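Local coordinates for protein 11R-lipoxygenase (Gersemia fruticosa, PDB 3VF1) that probably uses a non-heme iron to add molecular oxygen to polyunsaturated fatty acids, under the control of calcium, at residues I83-L88 / V147-E152. Numbering follows the deposited sequence.
Sequences IAMITL and VKTIAE
Ala84 and Met85 of strand 83-88 meet the first turn of helix 148-152 across 9.3 Å between the segment axes, the two running at 42° to each other, with the CA atoms of Ala84 and Ile150 7.6 Å apart. A classic beta bulge lies at the centre of this meeting: in the antiparallel sheet of the PLAT beta sandwich, Ala84 and Met85 both face Thr45 of strand 40-46, and the extra residue turns two successive side chains to the same side, toward the helix. The example illustrates how a bulge can offer an outer sheet face to a helix. Ile83 and Ile86 point into the sandwich instead, where they touch strand 100-109 of the other sheet.

No hydrogen bond joins the two segments; the contact is mainly apolar. Met85 gives the largest share, closely followed by Ile150. Its CG lies between the backbone N and the carbonyl carbon (chi1 67°), sending the Met85 chain outward, and the bend at chi3 carries CE to the helix, 3.5 Å from Ile150 CD1. On the helix, Ile150 sets out alongside the strand, and its delta methyl, at the end of the chain, comes nearer and also reaches Ala84 CB, at 4.0 Å. Val132 and Tyr134 of strand 130-134 also touch Met85. At its tip, Met85 CE completes the contact beside two oxygens of one residue, 3.8 Å from Thr149 O and 3.9 Å from Thr149 OG1.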
ATOM      1  N   ILE A  83     -20.017  12.694 -30.655  1.00 61.68           N
ATOM      2  CA  ILE A  83     -20.233  13.004 -29.249  1.00 61.43           C
ATOM      3  C   ILE A  83     -18.902  12.996 -28.508  1.00 59.17           C
ATOM      4  O   ILE A  83     -18.218  11.972 -28.448  1.00 57.21           O
ATOM      5  CB  ILE A  83     -21.186  11.998 -28.578  1.00 57.64           C
ATOM      6  CG1 ILE A  83     -22.402  11.728 -29.470  1.00 59.59           C
ATOM      7  CG2 ILE A  83     -21.631  12.527 -27.220  1.00 52.76           C
ATOM      8  CD1 ILE A  83     -23.312  10.641 -28.949  1.00 62.31           C
ATOM      9  N   ALA A  84     -18.536  14.144 -27.949  1.00 52.52           N
ATOM     10  CA  ALA A  84     -17.271  14.281 -27.239  1.00 52.33           C
ATOM     11  C   ALA A  84     -17.447  13.997 -25.752  1.00 52.62           C
ATOM     12  O   ALA A  84     -16.529  13.510 -25.094  1.00 53.26           O
ATOM     13  CB  ALA A  84     -16.704  15.673 -27.447  1.00 52.86           C
ATOM     14  N   MET A  85     -18.629  14.303 -25.228  1.00 51.64           N
ATOM     15  CA  MET A  85     -18.909  14.107 -23.813  1.00 51.11           C
ATOM     16  C   MET A  85     -20.410  14.081 -23.549  1.00 52.10           C
ATOM     17  O   MET A  85     -21.209  14.462 -24.402  1.00 57.70           O
ATOM     18  CB  MET A  85     -18.263  15.222 -22.992  1.00 48.11           C
ATOM     19  CG  MET A  85     -18.872  16.592 -23.224  1.00 49.74           C
ATOM     20  SD  MET A  85     -17.960  17.911 -22.401  1.00 61.95           S
ATOM     21  CE  MET A  85     -16.439  17.903 -23.344  1.00 56.26           C
ATOM     22  N   ILE A  86     -20.781  13.624 -22.357  1.00 49.28           N
ATOM     23  CA  ILE A  86     -22.175  13.595 -21.938  1.00 50.11           C
ATOM     24  C   ILE A  86     -22.291  14.223 -20.559  1.00 52.47           C
ATOM     25  O   ILE A  86     -21.320  14.261 -19.806  1.00 55.81           O
ATOM     26  CB  ILE A  86     -22.719  12.155 -21.872  1.00 51.65           C
ATOM     27  CG1 ILE A  86     -22.073  11.393 -20.710  1.00 52.92           C
ATOM     28  CG2 ILE A  86     -22.477  11.437 -23.193  1.00 48.38           C
ATOM     29  CD1 ILE A  86     -22.547   9.960 -20.568  1.00 52.40           C
ATOM     30  N   THR A  87     -23.479  14.715 -20.231  1.00 54.13           N
ATOM     31  CA  THR A  87     -23.726  15.289 -18.916  1.00 60.51           C
ATOM     32  C   THR A  87     -24.898  14.574 -18.254  1.00 62.02           C
ATOM     33  O   THR A  87     -25.933  14.351 -18.878  1.00 62.23           O
ATOM     34  CB  THR A  87     -24.028  16.794 -19.003  1.00 62.36           C
ATOM     35  OG1 THR A  87     -22.994  17.450 -19.748  1.00 63.82           O
ATOM     36  CG2 THR A  87     -24.113  17.403 -17.612  1.00 63.00           C
ATOM     37  N   LEU A  88     -24.723  14.217 -16.987  1.00 60.60           N
ATOM     38  CA  LEU A  88     -25.733  13.467 -16.255  1.00 61.74           C
ATOM     39  C   LEU A  88     -26.203  14.256 -15.040  1.00 62.41           C
ATOM     40  O   LEU A  88     -25.397  14.850 -14.326  1.00 62.65           O
ATOM     41  CB  LEU A  88     -25.169  12.114 -15.822  1.00 63.13           C
ATOM     42  CG  LEU A  88     -24.832  11.162 -16.972  1.00 62.41           C
ATOM     43  CD1 LEU A  88     -23.930  10.035 -16.494  1.00 59.60           C
ATOM     44  CD2 LEU A  88     -26.105  10.603 -17.590  1.00 66.89           C
ATOM     45  N   VAL A 147     -10.070  20.312 -28.394  1.00 48.89           N
ATOM     46  CA  VAL A 147     -10.888  21.362 -28.993  1.00 47.77           C
ATOM     47  C   VAL A 147     -11.561  22.221 -27.923  1.00 50.74           C
ATOM     48  O   VAL A 147     -11.503  21.905 -26.735  1.00 51.81           O
ATOM     49  CB  VAL A 147     -11.950  20.770 -29.937  1.00 49.81           C
ATOM     50  CG1 VAL A 147     -11.273  20.020 -31.077  1.00 51.96           C
ATOM     51  CG2 VAL A 147     -12.898  19.856 -29.175  1.00 52.86           C
ATOM     52  N   LYS A 148     -12.198  23.305 -28.354  1.00 51.39           N
ATOM     53  CA  LYS A 148     -12.726  24.311 -27.434  1.00 55.32           C
ATOM     54  C   LYS A 148     -13.645  23.722 -26.366  1.00 51.90           C
ATOM     55  O   LYS A 148     -13.485  24.007 -25.180  1.00 52.82           O
ATOM     56  CB  LYS A 148     -13.463  25.403 -28.212  1.00 62.24           C
ATOM     57  CG  LYS A 148     -13.887  26.589 -27.357  1.00 67.46           C
ATOM     58  CD  LYS A 148     -14.239  27.800 -28.206  1.00 75.26           C
ATOM     59  CE  LYS A 148     -14.474  29.033 -27.345  1.00 83.38           C
ATOM     60  NZ  LYS A 148     -14.625  30.271 -28.159  1.00 74.18           N
ATOM     61  N   THR A 149     -14.609  22.910 -26.786  1.00 49.89           N
ATOM     62  CA  THR A 149     -15.569  22.328 -25.853  1.00 54.62           C
ATOM     63  C   THR A 149     -14.869  21.479 -24.792  1.00 53.88           C
ATOM     64  O   THR A 149     -15.228  21.526 -23.613  1.00 51.78           O
ATOM     65  CB  THR A 149     -16.638  21.480 -26.582  1.00 57.79           C
ATOM     66  OG1 THR A 149     -17.541  20.919 -25.620  1.00 64.01           O
ATOM     67  CG2 THR A 149     -15.999  20.357 -27.386  1.00 55.32           C
ATOM     68  N   ILE A 150     -13.867  20.711 -25.213  1.00 55.32           N
ATOM     69  CA  ILE A 150     -13.077  19.905 -24.288  1.00 46.60           C
ATOM     70  C   ILE A 150     -12.261  20.812 -23.374  1.00 45.61           C
ATOM     71  O   ILE A 150     -12.281  20.665 -22.152  1.00 44.61           O
ATOM     72  CB  ILE A 150     -12.097  18.981 -25.039  1.00 45.32           C
ATOM     73  CG1 ILE A 150     -12.853  18.014 -25.952  1.00 45.82           C
ATOM     74  CG2 ILE A 150     -11.233  18.208 -24.052  1.00 46.17           C
ATOM     75  CD1 ILE A 150     -13.633  16.953 -25.215  1.00 53.76           C
ATOM     76  N   ALA A 151     -11.547  21.753 -23.984  1.00 44.10           N
ATOM     77  CA  ALA A 151     -10.632  22.629 -23.264  1.00 45.57           C
ATOM     78  C   ALA A 151     -11.336  23.450 -22.185  1.00 47.99           C
ATOM     79  O   ALA A 151     -10.757  23.732 -21.135  1.00 51.98           O
ATOM     80  CB  ALA A 151      -9.920  23.551 -24.244  1.00 43.77           C
ATOM     81  N   GLU A 152     -12.580  23.835 -22.443  1.00 48.76           N
ATOM     82  CA  GLU A 152     -13.335  24.637 -21.487  1.00 51.87           C
ATOM     83  C   GLU A 152     -13.894  23.772 -20.363  1.00 48.36           C
ATOM     84  O   GLU A 152     -14.022  24.226 -19.226  1.00 47.05           O
ATOM     85  CB  GLU A 152     -14.471  25.385 -22.187  1.00 59.52           C
ATOM     86  CG  GLU A 152     -14.001  26.529 -23.073  1.00 69.87           C
ATOM     87  CD  GLU A 152     -15.150  27.329 -23.657  1.00 76.71           C
ATOM     88  OE1 GLU A 152     -16.318  26.928 -23.464  1.00 74.98           O
ATOM     89  OE2 GLU A 152     -14.882  28.362 -24.308  1.00 81.01           O
TER